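Local structure of 3-hexulose-6-phosphate synthase (Mycobacterium gastri, 3AJX) at residues M1-A6 with A183-A188; L31-I36 with D59-D64; I55-M60 with L80-G85; E132-L137 with S162-V167. The protein is a TIM-barrel synthase of the HUMPS family that binds a magnesium ion at the mouth of its barrel. The protein carries 1 engineered substitution. One frame throughout, in Å; residues are numbered along the deposited sequence.

Interaction 1 (M1-A6 with A183-A188); sequences MKLQVA and AVAGGA. With SO4 (sulfate ion), chain G.
Met1 reaches across to Ala183 at the very start of the chain. Its side chain leaves CB extended, with CG directly opposite the backbone N (chi1 -180°). Met1 CG then passes 4.0 Å from Ala183 N. The next atom, SD, lies against Ala183 CB, and a bend at the last torsion (chi3 80°) swings CE onto the same methyl, with Met1 CE 3.7 Å from Ala183 CB. A flexible, unbranched methionine suits this place, since it can curl over so small a residue while it also packs on helix 172-177. Further along, the backbones pair in parallel: Lys2 O receives Ala183 N, Gln4 N and Gln4 O bond to Ala183 O and Ala185 N, and Ala6 N meets Ala185 O at 2.9 Å. These bonds join the first and last strands of an eight-stranded TIM barrel and so close the cylinder. Leu3, Val5, Ala183 and Ala185 face outward, where Leu3 and Ala185 pack on helix 195-204. Gln4 and Val184 face the interior side by side, pointing the same way, with Gln4 CD 3.7 Å from Val184 CG2. The single methyl of Ala6 is enough to touch both Val184 CG1, 3.9 Å from Ala6 CB, and Gly186 CA. Gly186 follows at the N-cap of helix 187-190, and its bare CA lets Ala6 and a sulfate ion both draw close. Gly186 N bonds to sulfate O3 at 3.0 Å, while Gly187 N points almost straight at sulfate O1 (N-H...O 178°), consistent with the anion sites at strand ends in phosphate-binding TIM barrels.

Interaction 2 (L31-I36 with D59-D64); sequences LGTPLI and DMKTMD. With MG (magnesium ion), chain F.
A chi1 of -52° sets Thr33 OG1 opposite its own carbonyl carbon and turns it to Asp59 and Lys61, while Asp59 carries its carboxylate opposite its backbone N (chi1 -155°) and on to a magnesium ion. The contact lies at the mouth of the TIM barrel, where the turn after strand 28-31 leads into helix 33-39 beside the C-terminal end of strand 55-62. Leu31 O still takes the amide of Asp59, the last bond here in the style of a sheet. Beyond it the side chain of Thr33 takes over: OG1 donates to Asp59 O at 2.7 Å and accepts from Lys61 NZ at 2.9 Å. A threonine suits this spot because one hydroxyl can do both jobs at a helix start. Lys61 crosses Thr33 at about a right angle and bends only at its last torsion (chi4 63°), which brings NZ to the hydroxyl and also to Asp59 OD2, a 2.8 Å salt bridge. That same OD2 binds the magnesium at 2.1 Å, and Glu30 is the second protein ligand. The other oxygen, OD1, is held by Thr82, so both ends of the carboxylate are fixed. Water 1 accepts from Thr33 N at 3.0 Å, close beside Asp59 OD2. Met60 is bent at its second and third torsions, and its carbonyl is bonded by Lys37 of the second subunit, placing the contact next to the dimer interface. The long arm of Ile36 reaches Asp59 N and the sulfur of Met60, with Ile36 CD1 4.1 Å from Met60 SD.

Interaction 3 (I55-M60 with L80-G85); sequences IVFADM and LVTVLG. With MG (magnesium ion), chain F.
Thr82 and Asp59 meet through one short bond: Thr82 OG1 donates to Asp59 OD1 at 2.7 Å, approaching on the anti side of the carboxylate and 17° out of its plane. The hydroxyl is directed there by a chi1 of 57°, which tucks OG1 between the backbone N and carbonyl carbon of Thr82. It also accepts from the amide of Lys61, so this one oxygen braces both a side chain and the backbone just beyond it. Behind this pair the strands run parallel. Leu80 N bonds to Val56 O, Ala58 N to Leu80 O at 2.8 Å, and Thr82 N to Ala58 O at 3.2 Å. The regular pairing is interrupted at Asp59 by an inverse gamma turn, with a weak bond from Met60 N to Ala58 O, and is taken up again at Thr62. Phe57 and Leu80 share the barrel-facing side, with Leu80 CD1 at the edge of the ring, 4.0 Å from Phe57 CD1. The same methyl rests 3.7 Å from Ile55 CG2, so one branch of Leu80 touches both residues near the N-terminal ends of the strands. Ala58 and Val81 face the other way, and Val81 packs on Ala73 and Phe74 of helix 66-75. That helix links the two strands as the crossover of a beta-alpha-beta unit of the TIM barrel; the small Ala58 and beta-branched Val81 suit the helix-covered side of the sheet. Because Thr82 grips OD1 while Asp59 OD2 binds magnesium, the threonine acts as a second-shell residue that probably fixes the rotation of the carboxylate and presents the metal-binding oxygen in a set direction.

Interaction 4 (E132-L137 with S162-V167); sequences EMHAGL and SVAGGV. With SO4 (sulfate ion), chain G.
The imidazole of His134 has Ala164 O at its edge, near the ring plane and 3.3 Å from His134 CD2, whereas Ala164 CB stands well out of that plane on the CG-CD2 side, 3.5 Å from His134 CD2. With CG opposite the backbone N (chi1 -170°), the ring reaches into the barrel, where ND1 is bonded to Asp109. The carboxylate of Glu132 also skirts this methyl, its OE2 3.6 Å from Ala164 CB; a residue as small as alanine lets both flat groups come close. Ser162 OG lies against Glu132 CG at 3.3 Å, and water 5 connects this hydroxyl to Glu132 OE1, to which it donates. These groups sit on the interior of adjoining parallel strands of the TIM barrel. Met133 and Val163 turn outward onto helix 148-157, as apolar residues should. Backbone bonds continue the pairing from Met133 N to Ser162 O, from Ala164 N to Met133 O and from Ala135 N to Ala164 O at 2.8 Å. At Gly165 a CB would sit tight against Ala135 CB. Gly166 has a positive phi (71°), easy for glycine, and Gly166 N donates to sulfate O2 at 3.1 Å.

Overall arrangement
All four contacts belong to one closed parallel barrel. Interaction 1 seals it between first and last strands; interaction 4 lies next to it, with centres 9 Å apart, and Val184 N probably bonds to Val163 O at 2.9 Å. Both hold the same sulfate, interaction 1 through Gly186 and Gly187, interaction 4 through Gly166. Interactions 2 and 3, centres 7 Å apart, share Met60 and Asp59, whose OD2 binds the magnesium. The metal is also near the other two contacts, about 5 Å from the side chain of Ala6 and about 4 Å from that of Glu132. Across the interior, Lys61 NZ packs 4.1 Å from His134 CE1, joining interactions 2 and 4.

Interaction 1 (M1-A6 with A183-A188)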
loop_
_atom_site.group_PDB
_atom_site.type_symbol
_atom_site.label_atom_id
_atom_site.label_comp_id
_atom_site.label_asym_id
_atom_site.label_seq_id
_atom_site.Cartn_x
_atom_site.Cartn_y
_atom_site.Cartn_z
ATOM N N MET A 1 8.495 10.616 -25.242
ATOM C CA MET A 1 8.446 10.301 -23.785
ATOM C C MET A 1 7.751 11.410 -23.009
ATOM O O MET A 1 7.990 12.594 -23.243
ATOM C CB MET A 1 9.862 10.106 -23.241
ATOM C CG MET A 1 9.924 9.774 -21.753
ATOM S SD MET A 1 11.589 9.341 -21.212
ATOM C CE MET A 1 12.322 10.983 -21.025
ATOM N N LYS A 2 6.888 11.016 -22.080
ATOM C CA LYS A 2 6.151 11.968 -21.264
ATOM C C LYS A 2 6.854 12.216 -19.934
ATOM O O LYS A 2 7.730 11.450 -19.527
ATOM C CB LYS A 2 4.742 11.442 -20.998
ATOM C CG LYS A 2 3.926 11.208 -22.251
ATOM C CD LYS A 2 2.558 10.656 -21.904
ATOM C CE LYS A 2 1.726 10.419 -23.155
ATOM N NZ LYS A 2 0.371 9.911 -22.811
ATOM N N LEU A 3 6.465 13.297 -19.264
ATOM C CA LEU A 3 7.041 13.644 -17.975
ATOM C C LEU A 3 5.962 13.575 -16.909
ATOM O O LEU A 3 4.877 14.136 -17.071
ATOM C CB LEU A 3 7.637 15.054 -18.008
ATOM C CG LEU A 3 8.241 15.566 -16.694
ATOM C CD1 LEU A 3 9.425 14.697 -16.283
ATOM C CD2 LEU A 3 8.685 17.010 -16.879
ATOM N N GLN A 4 6.270 12.881 -15.818
ATOM C CA GLN A 4 5.340 12.720 -14.709
ATOM C C GLN A 4 5.924 13.271 -13.411
ATOM O O GLN A 4 7.069 12.970 -13.062
ATOM C CB GLN A 4 5.004 11.228 -14.535
ATOM C CG GLN A 4 4.319 10.857 -13.215
ATOM C CD GLN A 4 3.865 9.406 -13.184
ATOM O OE1 GLN A 4 3.656 8.830 -12.116
ATOM N NE2 GLN A 4 3.696 8.814 -14.361
ATOM N N VAL A 5 5.147 14.085 -12.700
ATOM C CA VAL A 5 5.609 14.616 -11.422
ATOM C C VAL A 5 5.025 13.775 -10.289
ATOM O O VAL A 5 3.812 13.582 -10.202
ATOM C CB VAL A 5 5.204 16.107 -11.220
ATOM C CG1 VAL A 5 3.699 16.282 -11.352
ATOM C CG2 VAL A 5 5.672 16.582 -9.847
ATOM N N ALA A 6 5.899 13.245 -9.442
ATOM C CA ALA A 6 5.458 12.435 -8.314
ATOM C C ALA A 6 5.323 13.339 -7.098
ATOM O O ALA A 6 6.323 13.709 -6.475
ATOM C CB ALA A 6 6.464 11.320 -8.037
ATOM N N ALA A 183 8.936 9.417 -17.924
ATOM C CA ALA A 183 10.037 9.648 -17.002
ATOM C C ALA A 183 9.357 10.278 -15.788
ATOM O O ALA A 183 8.656 11.281 -15.920
ATOM C CB ALA A 183 11.054 10.616 -17.601
ATOM N N VAL A 184 9.541 9.674 -14.616
ATOM C CA VAL A 184 8.933 10.184 -13.390
ATOM C C VAL A 184 9.952 10.969 -12.577
ATOM O O VAL A 184 11.074 10.513 -12.370
ATOM C CB VAL A 184 8.401 9.036 -12.499
ATOM C CG1 VAL A 184 7.744 9.607 -11.247
ATOM C CG2 VAL A 184 7.411 8.193 -13.278
ATOM N N ALA A 185 9.557 12.150 -12.123
ATOM C CA ALA A 185 10.440 12.976 -11.313
ATOM C C ALA A 185 9.716 13.377 -10.031
ATOM O O ALA A 185 8.627 13.951 -10.074
ATOM C CB ALA A 185 10.862 14.219 -12.094
ATOM N N GLY A 186 10.323 13.056 -8.893
ATOM C CA GLY A 186 9.739 13.395 -7.607
ATOM C C GLY A 186 10.558 14.441 -6.872
ATOM O O GLY A 186 10.282 15.635 -6.981
ATOM N N GLY A 187 11.567 13.991 -6.131
ATOM C CA GLY A 187 12.409 14.900 -5.374
ATOM C C GLY A 187 13.064 15.996 -6.195
ATOM O O GLY A 187 13.284 17.100 -5.698
ATOM N N ALA A 188 13.385 15.699 -7.450
ATOM C CA ALA A 188 14.012 16.688 -8.316
ATOM C C ALA A 188 13.088 17.893 -8.484
ATOM O O ALA A 188 13.548 19.015 -8.717
ATOM C CB ALA A 188 14.327 16.072 -9.679
HETATM S S SO4 G . 11.681 10.235 -7.154
HETATM O O1 SO4 G . 12.065 11.017 -5.959
HETATM O O2 SO4 G . 12.169 8.847 -7.037
HETATM O O3 SO4 G . 12.272 10.858 -8.354
HETATM O O4 SO4 G . 10.211 10.233 -7.277
#

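Interaction 2 (L31-I36 with D59-D64)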
loop_
_atom_site.group_PDB
_atom_site.type_symbol
_atom_site.label_atom_id
_atom_site.label_comp_id
_atom_site.label_asym_id
_atom_site.label_seq_id
_atom_site.Cartn_x
_atom_site.Cartn_y
_atom_site.Cartn_z
ATOM N N LEU A 31 -0.257 11.569 -7.532
ATOM C CA LEU A 31 -0.530 11.818 -6.121
ATOM C C LEU A 31 0.146 10.623 -5.453
ATOM O O LEU A 31 -0.292 9.481 -5.613
ATOM C CB LEU A 31 -2.035 11.808 -5.828
ATOM C CG LEU A 31 -2.925 12.901 -6.439
ATOM C CD1 LEU A 31 -2.333 14.270 -6.134
ATOM C CD2 LEU A 31 -3.042 12.700 -7.933
ATOM N N GLY A 32 1.221 10.893 -4.726
ATOM C CA GLY A 32 1.973 9.833 -4.081
ATOM C C GLY A 32 1.229 9.004 -3.057
ATOM O O GLY A 32 0.196 9.410 -2.528
ATOM N N THR A 33 1.777 7.830 -2.771
ATOM C CA THR A 33 1.173 6.924 -1.810
ATOM C C THR A 33 1.025 7.562 -0.426
ATOM O O THR A 33 -0.031 7.464 0.194
ATOM C CB THR A 33 1.988 5.624 -1.713
ATOM O OG1 THR A 33 2.187 5.097 -3.033
ATOM C CG2 THR A 33 1.247 4.596 -0.878
ATOM N N PRO A 34 2.079 8.230 0.082
ATOM C CA PRO A 34 1.938 8.847 1.406
ATOM C C PRO A 34 0.882 9.956 1.416
ATOM O O PRO A 34 0.208 10.172 2.421
ATOM C CB PRO A 34 3.347 9.365 1.700
ATOM C CG PRO A 34 3.894 9.653 0.334
ATOM C CD PRO A 34 3.426 8.464 -0.470
ATOM N N LEU A 35 0.742 10.651 0.292
ATOM C CA LEU A 35 -0.239 11.728 0.171
ATOM C C LEU A 35 -1.663 11.184 0.247
ATOM O O LEU A 35 -2.533 11.757 0.913
ATOM C CB LEU A 35 -0.044 12.470 -1.154
ATOM C CG LEU A 35 -1.012 13.617 -1.461
ATOM C CD1 LEU A 35 -0.944 14.658 -0.349
ATOM C CD2 LEU A 35 -0.652 14.257 -2.799
ATOM N N ILE A 36 -1.903 10.078 -0.445
ATOM C CA ILE A 36 -3.219 9.457 -0.435
ATOM C C ILE A 36 -3.531 8.907 0.956
ATOM O O ILE A 36 -4.642 9.056 1.450
ATOM C CB ILE A 36 -3.300 8.329 -1.483
ATOM C CG1 ILE A 36 -3.227 8.942 -2.889
ATOM C CG2 ILE A 36 -4.591 7.525 -1.299
ATOM C CD1 ILE A 36 -3.151 7.928 -4.005
ATOM N N ASP A 59 -1.242 6.869 -6.955
ATOM C CA ASP A 59 -0.294 5.832 -6.549
ATOM C C ASP A 59 -0.811 5.037 -5.354
ATOM O O ASP A 59 -0.275 5.123 -4.243
ATOM C CB ASP A 59 1.058 6.466 -6.203
ATOM C CG ASP A 59 2.216 5.500 -6.368
ATOM O OD1 ASP A 59 1.970 4.292 -6.559
ATOM O OD2 ASP A 59 3.379 5.952 -6.303
ATOM N N MET A 60 -1.855 4.251 -5.596
ATOM C CA MET A 60 -2.474 3.435 -4.557
ATOM C C MET A 60 -1.570 2.307 -4.066
ATOM O O MET A 60 -1.609 1.942 -2.891
ATOM C CB MET A 60 -3.776 2.826 -5.090
ATOM C CG MET A 60 -4.840 3.826 -5.503
ATOM S SD MET A 60 -5.603 4.663 -4.093
ATOM C CE MET A 60 -6.862 3.463 -3.597
ATOM N N LYS A 61 -0.750 1.772 -4.971
ATOM C CA LYS A 61 0.133 0.649 -4.654
ATOM C C LYS A 61 -0.701 -0.466 -4.030
ATOM O O LYS A 61 -0.328 -1.061 -3.020
ATOM C CB LYS A 61 1.263 1.067 -3.704
ATOM C CG LYS A 61 2.413 1.790 -4.397
ATOM C CD LYS A 61 3.604 1.956 -3.463
ATOM C CE LYS A 61 4.769 2.649 -4.155
ATOM N NZ LYS A 61 4.420 4.033 -4.583
ATOM N N THR A 62 -1.838 -0.739 -4.659
ATOM C CA THR A 62 -2.751 -1.772 -4.192
ATOM C C THR A 62 -2.096 -3.144 -4.059
ATOM O O THR A 62 -1.377 -3.594 -4.951
ATOM C CB THR A 62 -3.947 -1.874 -5.135
ATOM O OG1 THR A 62 -4.608 -0.604 -5.176
ATOM C CG2 THR A 62 -4.924 -2.945 -4.661
ATOM N N MET A 63 -2.360 -3.809 -2.938
ATOM C CA MET A 63 -1.794 -5.128 -2.690
ATOM C C MET A 63 -2.884 -6.195 -2.611
ATOM O O MET A 63 -2.613 -7.381 -2.775
ATOM C CB MET A 63 -0.993 -5.110 -1.390
ATOM C CG MET A 63 -0.263 -6.403 -1.071
ATOM S SD MET A 63 0.981 -6.844 -2.303
ATOM C CE MET A 63 1.151 -8.601 -1.975
ATOM N N ASP A 64 -4.113 -5.763 -2.352
ATOM C CA ASP A 64 -5.238 -6.688 -2.249
ATOM C C ASP A 64 -6.532 -5.941 -2.558
ATOM O O ASP A 64 -6.572 -4.715 -2.467
ATOM C CB ASP A 64 -5.279 -7.294 -0.844
ATOM C CG ASP A 64 -6.375 -8.331 -0.683
ATOM O OD1 ASP A 64 -6.581 -9.136 -1.618
ATOM O OD2 ASP A 64 -7.020 -8.341 0.384
HETATM MG MG MG F . 5.176 6.433 -7.265
HETATM O O HOH W 1 4.405 7.740 -4.282
HETATM O O HOH W 2 6.329 5.018 -6.379
HETATM O O HOH W 3 5.856 7.099 -8.541
HETATM O O HOH W 4 4.545 4.723 -8.402
#

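Interaction 3 (I55-M60 with L80-G85)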
loop_
_atom_site.group_PDB
_atom_site.type_symbol
_atom_site.label_atom_id
_atom_site.label_comp_id
_atom_site.label_asym_id
_atom_site.label_seq_id
_atom_site.Cartn_x
_atom_site.Cartn_y
_atom_site.Cartn_z
ATOM N N ILE A 55 -3.467 14.195 -17.006
ATOM C CA ILE A 55 -3.644 12.808 -16.595
ATOM C C ILE A 55 -3.311 12.725 -15.111
ATOM O O ILE A 55 -2.201 13.066 -14.702
ATOM C CB ILE A 55 -2.705 11.872 -17.381
ATOM C CG1 ILE A 55 -3.111 11.857 -18.855
ATOM C CG2 ILE A 55 -2.746 10.464 -16.790
ATOM C CD1 ILE A 55 -2.145 11.123 -19.759
ATOM N N VAL A 56 -4.277 12.286 -14.310
ATOM C CA VAL A 56 -4.080 12.162 -12.870
ATOM C C VAL A 56 -3.785 10.707 -12.513
ATOM O O VAL A 56 -4.564 9.804 -12.810
ATOM C CB VAL A 56 -5.311 12.676 -12.101
ATOM C CG1 VAL A 56 -5.158 12.397 -10.616
ATOM C CG2 VAL A 56 -5.454 14.183 -12.327
ATOM N N PHE A 57 -2.638 10.513 -11.872
ATOM C CA PHE A 57 -2.106 9.208 -11.486
ATOM C C PHE A 57 -2.223 9.024 -9.964
ATOM O O PHE A 57 -1.616 9.770 -9.200
ATOM C CB PHE A 57 -0.642 9.207 -11.949
ATOM C CG PHE A 57 0.110 7.931 -11.722
ATOM C CD1 PHE A 57 0.511 7.155 -12.808
ATOM C CD2 PHE A 57 0.562 7.588 -10.452
ATOM C CE1 PHE A 57 1.364 6.066 -12.638
ATOM C CE2 PHE A 57 1.413 6.502 -10.272
ATOM C CZ PHE A 57 1.818 5.741 -11.373
ATOM N N ALA A 58 -3.019 8.048 -9.529
ATOM C CA ALA A 58 -3.185 7.782 -8.096
ATOM C C ALA A 58 -2.298 6.599 -7.721
ATOM O O ALA A 58 -2.566 5.467 -8.130
ATOM C CB ALA A 58 -4.654 7.476 -7.777
ATOM N N ASP A 59 -1.242 6.869 -6.955
ATOM C CA ASP A 59 -0.294 5.832 -6.549
ATOM C C ASP A 59 -0.811 5.037 -5.354
ATOM O O ASP A 59 -0.275 5.123 -4.243
ATOM C CB ASP A 59 1.058 6.466 -6.203
ATOM C CG ASP A 59 2.216 5.500 -6.368
ATOM O OD1 ASP A 59 1.970 4.292 -6.559
ATOM O OD2 ASP A 59 3.379 5.952 -6.303
ATOM N N MET A 60 -1.855 4.251 -5.596
ATOM C CA MET A 60 -2.474 3.435 -4.557
ATOM C C MET A 60 -1.570 2.307 -4.066
ATOM O O MET A 60 -1.609 1.942 -2.891
ATOM C CB MET A 60 -3.776 2.826 -5.090
ATOM C CG MET A 60 -4.840 3.826 -5.503
ATOM S SD MET A 60 -5.603 4.663 -4.093
ATOM C CE MET A 60 -6.862 3.463 -3.597
ATOM N N LEU A 80 -5.343 6.979 -13.906
ATOM C CA LEU A 80 -4.459 5.826 -13.798
ATOM C C LEU A 80 -4.278 5.488 -12.323
ATOM O O LEU A 80 -4.240 6.381 -11.477
ATOM C CB LEU A 80 -3.087 6.142 -14.405
ATOM C CG LEU A 80 -3.009 6.443 -15.906
ATOM C CD1 LEU A 80 -1.620 6.979 -16.244
ATOM C CD2 LEU A 80 -3.318 5.186 -16.699
ATOM N N VAL A 81 -4.167 4.198 -12.021
ATOM C CA VAL A 81 -3.972 3.747 -10.650
ATOM C C VAL A 81 -2.888 2.681 -10.643
ATOM O O VAL A 81 -2.742 1.936 -11.611
ATOM C CB VAL A 81 -5.261 3.137 -10.058
ATOM C CG1 VAL A 81 -6.379 4.167 -10.068
ATOM C CG2 VAL A 81 -5.661 1.902 -10.843
ATOM N N THR A 82 -2.123 2.620 -9.559
ATOM C CA THR A 82 -1.072 1.619 -9.455
ATOM C C THR A 82 -1.469 0.448 -8.583
ATOM O O THR A 82 -2.173 0.604 -7.583
ATOM C CB THR A 82 0.249 2.185 -8.872
ATOM O OG1 THR A 82 0.015 2.764 -7.584
ATOM C CG2 THR A 82 0.834 3.216 -9.797
ATOM N N VAL A 83 -1.006 -0.728 -8.991
ATOM C CA VAL A 83 -1.213 -1.974 -8.270
ATOM C C VAL A 83 0.200 -2.536 -8.203
ATOM O O VAL A 83 0.953 -2.417 -9.169
ATOM C CB VAL A 83 -2.100 -2.959 -9.057
ATOM C CG1 VAL A 83 -2.218 -4.282 -8.297
ATOM C CG2 VAL A 83 -3.468 -2.353 -9.289
ATOM N N LEU A 84 0.571 -3.118 -7.070
ATOM C CA LEU A 84 1.914 -3.677 -6.919
ATOM C C LEU A 84 2.113 -4.948 -7.734
ATOM O O LEU A 84 1.228 -5.796 -7.807
ATOM C CB LEU A 84 2.202 -3.991 -5.448
ATOM C CG LEU A 84 2.320 -2.794 -4.510
ATOM C CD1 LEU A 84 2.553 -3.276 -3.078
ATOM C CD2 LEU A 84 3.470 -1.906 -4.972
ATOM N N GLY A 85 3.285 -5.071 -8.351
ATOM C CA GLY A 85 3.580 -6.266 -9.120
ATOM C C GLY A 85 3.647 -7.478 -8.205
ATOM O O GLY A 85 3.529 -8.617 -8.656
HETATM MG MG MG F . 5.176 6.433 -7.265
HETATM O O HOH W 2 6.329 5.018 -6.379
HETATM O O HOH W 3 5.856 7.099 -8.541
HETATM O O HOH W 4 4.545 4.723 -8.402
#

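Interaction 4 (E132-L137 with S162-V167)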
loop_
_atom_site.group_PDB
_atom_site.type_symbol
_atom_site.label_atom_id
_atom_site.label_comp_id
_atom_site.label_asym_id
_atom_site.label_seq_id
_atom_site.Cartn_x
_atom_site.Cartn_y
_atom_site.Cartn_z
ATOM N N GLU A 132 5.862 0.249 -14.072
ATOM C CA GLU A 132 6.788 1.248 -13.578
ATOM C C GLU A 132 8.038 0.570 -13.047
ATOM O O GLU A 132 7.976 -0.212 -12.096
ATOM C CB GLU A 132 6.131 2.091 -12.478
ATOM C CG GLU A 132 7.003 3.242 -11.985
ATOM C CD GLU A 132 6.284 4.169 -11.019
ATOM O OE1 GLU A 132 5.335 4.863 -11.444
ATOM O OE2 GLU A 132 6.667 4.200 -9.831
ATOM N N MET A 133 9.165 0.834 -13.707
ATOM C CA MET A 133 10.450 0.292 -13.278
ATOM C C MET A 133 10.798 1.294 -12.196
ATOM O O MET A 133 11.367 2.356 -12.448
ATOM C CB MET A 133 11.453 0.321 -14.423
ATOM C CG MET A 133 11.124 -0.688 -15.522
ATOM S SD MET A 133 10.974 -2.356 -14.841
ATOM C CE MET A 133 10.472 -3.301 -16.294
ATOM N N HIS A 134 10.416 0.929 -10.980
ATOM C CA HIS A 134 10.540 1.794 -9.821
ATOM C C HIS A 134 11.509 1.375 -8.718
ATOM O O HIS A 134 11.537 0.216 -8.300
ATOM C CB HIS A 134 9.131 1.937 -9.234
ATOM C CG HIS A 134 9.000 2.978 -8.170
ATOM N ND1 HIS A 134 7.854 3.117 -7.416
ATOM C CD2 HIS A 134 9.851 3.940 -7.744
ATOM C CE1 HIS A 134 8.009 4.121 -6.571
ATOM N NE2 HIS A 134 9.210 4.638 -6.750
ATOM N N ALA A 135 12.308 2.332 -8.261
ATOM C CA ALA A 135 13.237 2.111 -7.158
ATOM C C ALA A 135 12.774 3.130 -6.120
ATOM O O ALA A 135 12.834 4.334 -6.357
ATOM C CB ALA A 135 14.673 2.399 -7.586
ATOM N N GLY A 136 12.279 2.646 -4.987
ATOM C CA GLY A 136 11.788 3.535 -3.950
ATOM C C GLY A 136 12.853 4.379 -3.278
ATOM O O GLY A 136 14.045 4.228 -3.541
ATOM N N LEU A 137 12.418 5.269 -2.393
ATOM C CA LEU A 137 13.339 6.144 -1.680
ATOM C C LEU A 137 14.306 5.368 -0.790
ATOM O O LEU A 137 15.478 5.727 -0.683
ATOM C CB LEU A 137 12.559 7.166 -0.847
ATOM C CG LEU A 137 11.669 8.119 -1.654
ATOM C CD1 LEU A 137 10.938 9.062 -0.713
ATOM C CD2 LEU A 137 12.518 8.912 -2.645
ATOM N N SER A 162 7.608 3.093 -17.465
ATOM C CA SER A 162 7.988 4.394 -16.946
ATOM C C SER A 162 9.157 4.110 -16.011
ATOM O O SER A 162 9.355 2.970 -15.586
ATOM C CB SER A 162 6.832 5.033 -16.169
ATOM O OG SER A 162 6.468 4.251 -15.046
ATOM N N VAL A 163 9.943 5.137 -15.710
ATOM C CA VAL A 163 11.085 4.980 -14.822
ATOM C C VAL A 163 10.983 5.957 -13.661
ATOM O O VAL A 163 10.789 7.156 -13.861
ATOM C CB VAL A 163 12.418 5.230 -15.572
ATOM C CG1 VAL A 163 13.593 5.103 -14.611
ATOM C CG2 VAL A 163 12.563 4.230 -16.716
ATOM N N ALA A 164 11.089 5.426 -12.448
ATOM C CA ALA A 164 11.041 6.229 -11.232
ATOM C C ALA A 164 12.185 5.753 -10.343
ATOM O O ALA A 164 12.222 4.593 -9.921
ATOM C CB ALA A 164 9.695 6.049 -10.520
ATOM N N GLY A 165 13.130 6.649 -10.076
ATOM C CA GLY A 165 14.264 6.292 -9.243
ATOM C C GLY A 165 15.267 7.422 -9.120
ATOM O O GLY A 165 16.443 7.261 -9.447
ATOM N N GLY A 166 14.797 8.572 -8.650
ATOM C CA GLY A 166 15.677 9.713 -8.485
ATOM C C GLY A 166 16.109 10.332 -9.798
ATOM O O GLY A 166 17.216 10.865 -9.906
ATOM N N VAL A 167 15.237 10.266 -10.799
ATOM C CA VAL A 167 15.539 10.832 -12.106
ATOM C C VAL A 167 15.762 12.339 -11.998
ATOM O O VAL A 167 15.041 13.038 -11.284
ATOM C CB VAL A 167 14.392 10.563 -13.110
ATOM C CG1 VAL A 167 14.701 11.218 -14.448
ATOM C CG2 VAL A 167 14.208 9.064 -13.295
HETATM S S SO4 G . 11.681 10.235 -7.154
HETATM O O1 SO4 G . 12.065 11.017 -5.959
HETATM O O2 SO4 G . 12.169 8.847 -7.037
HETATM O O3 SO4 G . 12.272 10.858 -8.354
HETATM O O4 SO4 G . 10.211 10.233 -7.277
HETATM O O HOH W 5 4.587 5.818 -13.869
#